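Local structure of large adhesion protein (Lap) involved in biofilm formation (6XI3) at residues A[157-168]-A[189-200]. The protein forms part of the extending region of a bacterial biofilm adhesin, a string of calcium-binding Ig-like beta-sandwich domains that probably helps extend the adhesin toward its target. Numbering follows the deposited sequence.
Sequences AITMTDSAGNIV and SLVDGDLTVEAS. With CA (calcium ion), chain D; EDO (1,2-ethanediol), chain L.
M160 and V197 form a non-hydrogen-bonded antiparallel pair in one sheet of an Ig-like beta-sandwich, a worked example of one buried and one partly exposed face. On the tight face M160 CG packs 3.7 Å from V197 CG2, the two side chains side by side, with I158 and A199 continuing the layer; L143 of strand 140-148 covers I158 and V197. The other face, with T159, T161, T196 and E198, is looser and reached by water: one water links T161 OG1 to T196 O. Within the sheet, T159 and E198 exchange two backbone hydrogen bonds, E198 N to T159 O being 2.7 Å.

Beyond the strands, the type I turn D162–G165 meets the loop leading to D192, whose OD2 binds calcium at 2.4 Å together with D218, T220, D246 and N302. S163 OG donates to D192 O (2.8 Å), joining the turn to this ligand's backbone. Buried D162 organises the corner: its OD1 makes an Asx turn with A164 N, while CG sits between the backbone N and the carbonyl carbon (chi1 72°), bringing the carboxylate to V191. There OD2 takes N166 ND2 on its syn lone pair and, on the anti side, V191 N at 2.8 Å, 29° out of the carboxylate plane.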
loop_
_atom_site.group_PDB
_atom_site.type_symbol
_atom_site.label_atom_id
_atom_site.label_comp_id
_atom_site.label_asym_id
_atom_site.label_seq_id
_atom_site.Cartn_x
_atom_site.Cartn_y
_atom_site.Cartn_z
ATOM N N ALA A 157 21.968 -12.122 -9.657
ATOM C CA ALA A 157 20.893 -12.439 -8.714
ATOM C C ALA A 157 20.032 -11.184 -8.588
ATOM O O ALA A 157 20.596 -10.114 -8.217
ATOM C CB ALA A 157 21.460 -12.910 -7.383
ATOM N N ILE A 158 18.744 -11.316 -8.902
ATOM C CA ILE A 158 17.750 -10.204 -8.861
ATOM C C ILE A 158 16.666 -10.507 -7.841
ATOM O O ILE A 158 16.090 -11.651 -7.830
ATOM C CB ILE A 158 17.168 -9.895 -10.244
ATOM C CG1 ILE A 158 18.273 -9.386 -11.172
ATOM C CG2 ILE A 158 16.035 -8.879 -10.121
ATOM C CD1 ILE A 158 17.981 -9.555 -12.630
ATOM N N THR A 159 16.381 -9.481 -7.044
ATOM C CA THR A 159 15.360 -9.484 -5.981
ATOM C C THR A 159 14.431 -8.303 -6.259
ATOM O O THR A 159 14.945 -7.177 -6.448
ATOM C CB THR A 159 16.033 -9.377 -4.609
ATOM O OG1 THR A 159 16.942 -10.464 -4.421
ATOM C CG2 THR A 159 15.066 -9.446 -3.461
ATOM N N MET A 160 13.126 -8.542 -6.214
ATOM C CA MET A 160 12.100 -7.483 -6.232
ATOM C C MET A 160 11.267 -7.581 -4.956
ATOM O O MET A 160 10.778 -8.661 -4.662
ATOM C CB MET A 160 11.254 -7.620 -7.488
ATOM C CG MET A 160 12.116 -7.317 -8.690
ATOM S SD MET A 160 11.247 -7.421 -10.233
ATOM C CE MET A 160 11.237 -9.195 -10.424
ATOM N N THR A 161 11.229 -6.491 -4.188
ATOM C CA THR A 161 10.628 -6.445 -2.837
ATOM C C THR A 161 9.521 -5.388 -2.878
ATOM O O THR A 161 9.810 -4.289 -3.414
ATOM C CB THR A 161 11.677 -6.148 -1.758
ATOM O OG1 THR A 161 12.685 -7.147 -1.842
ATOM C CG2 THR A 161 11.096 -6.140 -0.362
ATOM N N ASP A 162 8.318 -5.734 -2.395
ATOM C CA ASP A 162 7.129 -4.838 -2.421
ATOM C C ASP A 162 6.962 -4.123 -1.070
ATOM O O ASP A 162 7.820 -4.323 -0.154
ATOM C CB ASP A 162 5.911 -5.604 -2.933
ATOM C CG ASP A 162 5.341 -6.629 -1.975
ATOM O OD1 ASP A 162 5.819 -6.672 -0.820
ATOM O OD2 ASP A 162 4.440 -7.406 -2.418
ATOM N N SER A 163 5.888 -3.336 -0.947
ATOM C CA SER A 163 5.612 -2.501 0.255
ATOM C C SER A 163 5.276 -3.382 1.465
ATOM O O SER A 163 5.276 -2.835 2.560
ATOM C CB SER A 163 4.488 -1.508 0.016
ATOM O OG SER A 163 3.338 -2.171 -0.475
ATOM N N ALA A 164 4.952 -4.663 1.263
ATOM C CA ALA A 164 4.586 -5.615 2.338
ATOM C C ALA A 164 5.758 -6.539 2.688
ATOM O O ALA A 164 5.528 -7.398 3.542
ATOM C CB ALA A 164 3.371 -6.421 1.927
ATOM N N GLY A 165 6.922 -6.408 2.024
ATOM C CA GLY A 165 8.076 -7.326 2.143
ATOM C C GLY A 165 7.944 -8.647 1.387
ATOM O O GLY A 165 8.881 -9.473 1.477
ATOM N N ASN A 166 6.915 -8.859 0.570
ATOM C CA ASN A 166 6.928 -9.973 -0.425
ATOM C C ASN A 166 8.107 -9.825 -1.405
ATOM O O ASN A 166 8.522 -8.673 -1.727
ATOM C CB ASN A 166 5.648 -10.106 -1.244
ATOM C CG ASN A 166 4.406 -10.195 -0.376
ATOM O OD1 ASN A 166 4.307 -11.093 0.447
ATOM N ND2 ASN A 166 3.461 -9.275 -0.538
ATOM N N ILE A 167 8.618 -10.961 -1.885
ATOM C CA ILE A 167 9.844 -11.012 -2.722
ATOM C C ILE A 167 9.591 -11.854 -3.985
ATOM O O ILE A 167 8.987 -12.935 -3.905
ATOM C CB ILE A 167 11.027 -11.522 -1.887
ATOM C CG1 ILE A 167 11.362 -10.554 -0.744
ATOM C CG2 ILE A 167 12.208 -11.794 -2.795
ATOM C CD1 ILE A 167 12.653 -10.870 0.013
ATOM N N VAL A 168 10.028 -11.348 -5.130
ATOM C CA VAL A 168 10.198 -12.168 -6.358
ATOM C C VAL A 168 11.696 -12.271 -6.632
ATOM O O VAL A 168 12.365 -11.221 -6.660
ATOM C CB VAL A 168 9.448 -11.580 -7.557
ATOM C CG1 VAL A 168 9.916 -12.242 -8.837
ATOM C CG2 VAL A 168 7.941 -11.689 -7.380
ATOM N N SER A 189 2.595 -11.697 -7.873
ATOM C CA SER A 189 2.690 -12.062 -6.437
ATOM C C SER A 189 2.970 -10.831 -5.562
ATOM O O SER A 189 2.902 -10.967 -4.335
ATOM C CB SER A 189 3.731 -13.122 -6.218
ATOM O OG SER A 189 5.029 -12.544 -6.110
ATOM N N LEU A 190 3.270 -9.660 -6.138
ATOM C CA LEU A 190 3.598 -8.469 -5.314
ATOM C C LEU A 190 2.344 -7.609 -5.142
ATOM O O LEU A 190 1.421 -7.721 -5.920
ATOM C CB LEU A 190 4.760 -7.691 -5.931
ATOM C CG LEU A 190 6.051 -8.498 -6.152
ATOM C CD1 LEU A 190 7.117 -7.620 -6.785
ATOM C CD2 LEU A 190 6.596 -9.109 -4.869
ATOM N N VAL A 191 2.341 -6.776 -4.120
ATOM C CA VAL A 191 1.262 -5.779 -3.872
ATOM C C VAL A 191 1.733 -4.398 -4.332
ATOM O O VAL A 191 2.952 -4.212 -4.507
ATOM C CB VAL A 191 0.825 -5.815 -2.395
ATOM C CG1 VAL A 191 0.406 -7.248 -2.015
ATOM C CG2 VAL A 191 1.893 -5.278 -1.442
ATOM N N ASP A 192 0.764 -3.499 -4.532
ATOM C CA ASP A 192 0.963 -2.129 -5.041
ATOM C C ASP A 192 1.806 -1.320 -4.045
ATOM O O ASP A 192 1.862 -1.648 -2.845
ATOM C CB ASP A 192 -0.378 -1.489 -5.393
ATOM C CG ASP A 192 -1.012 -2.097 -6.622
ATOM O OD1 ASP A 192 -0.322 -2.896 -7.313
ATOM O OD2 ASP A 192 -2.200 -1.798 -6.887
ATOM N N GLY A 193 2.412 -0.268 -4.559
ATOM C CA GLY A 193 3.245 0.692 -3.832
ATOM C C GLY A 193 4.650 0.662 -4.383
ATOM O O GLY A 193 4.824 0.222 -5.517
ATOM N N ASP A 194 5.618 1.119 -3.603
ATOM C CA ASP A 194 7.019 1.217 -4.060
ATOM C C ASP A 194 7.548 -0.209 -4.275
ATOM O O ASP A 194 7.257 -1.073 -3.471
ATOM C CB ASP A 194 7.862 2.038 -3.086
ATOM C CG ASP A 194 9.218 2.408 -3.690
ATOM O OD1 ASP A 194 9.240 2.938 -4.813
ATOM O OD2 ASP A 194 10.247 2.144 -3.050
ATOM N N LEU A 195 8.263 -0.449 -5.361
ATOM C CA LEU A 195 8.917 -1.748 -5.649
ATOM C C LEU A 195 10.404 -1.458 -5.601
ATOM O O LEU A 195 10.834 -0.458 -6.245
ATOM C CB LEU A 195 8.612 -2.216 -7.073
ATOM C CG LEU A 195 7.344 -2.995 -7.340
ATOM C CD1 LEU A 195 7.455 -3.632 -8.727
ATOM C CD2 LEU A 195 7.095 -4.047 -6.266
ATOM N N THR A 196 11.164 -2.265 -4.893
ATOM C CA THR A 196 12.631 -2.101 -4.862
ATOM C C THR A 196 13.234 -3.235 -5.687
ATOM O O THR A 196 12.930 -4.406 -5.380
ATOM C CB THR A 196 13.145 -2.113 -3.424
ATOM O OG1 THR A 196 12.672 -0.911 -2.840
ATOM C CG2 THR A 196 14.653 -2.153 -3.346
ATOM N N VAL A 197 14.068 -2.911 -6.673
ATOM C CA VAL A 197 14.758 -3.943 -7.485
ATOM C C VAL A 197 16.233 -3.949 -7.067
ATOM O O VAL A 197 16.883 -2.901 -7.200
ATOM C CB VAL A 197 14.560 -3.740 -8.995
ATOM C CG1 VAL A 197 15.327 -4.773 -9.811
ATOM C CG2 VAL A 197 13.094 -3.814 -9.369
ATOM N N GLU A 198 16.720 -5.086 -6.571
ATOM C CA GLU A 198 18.141 -5.263 -6.203
ATOM C C GLU A 198 18.789 -6.289 -7.145
ATOM O O GLU A 198 18.162 -7.343 -7.417
ATOM C CB GLU A 198 18.223 -5.668 -4.735
ATOM C CG GLU A 198 19.627 -5.997 -4.276
ATOM C CD GLU A 198 20.482 -4.780 -3.972
ATOM O OE1 GLU A 198 19.924 -3.786 -3.448
ATOM O OE2 GLU A 198 21.702 -4.823 -4.262
ATOM N N ALA A 199 19.999 -5.981 -7.625
ATOM C CA ALA A 199 20.782 -6.855 -8.527
ATOM C C ALA A 199 22.197 -6.960 -7.978
ATOM O O ALA A 199 22.700 -5.956 -7.454
ATOM C CB ALA A 199 20.764 -6.347 -9.948
ATOM N N SER A 200 22.776 -8.158 -8.051
ATOM C CA SER A 200 24.116 -8.450 -7.508
ATOM C C SER A 200 24.818 -9.526 -8.351
ATOM O O SER A 200 24.184 -10.397 -8.975
ATOM C CB SER A 200 24.038 -8.789 -6.035
ATOM O OG SER A 200 23.377 -10.034 -5.823
HETATM CA CA CA D . -3.275 0.280 -6.430
HETATM C C1 EDO L . -2.013 -9.474 -5.536
HETATM O O1 EDO L . -0.769 -9.526 -4.846
HETATM C C2 EDO L . -1.948 -9.527 -7.029
HETATM O O2 EDO L . -2.338 -10.728 -7.642
HETATM O O HOH W 1 20.313 -9.367 -5.449
HETATM O O HOH W 2 14.543 -6.138 -3.651
HETATM O O HOH W 3 4.690 -2.435 -3.187
HETATM O O HOH W 4 6.684 -13.516 -4.369
HETATM O O HOH W 5 -4.825 2.049 -6.141
#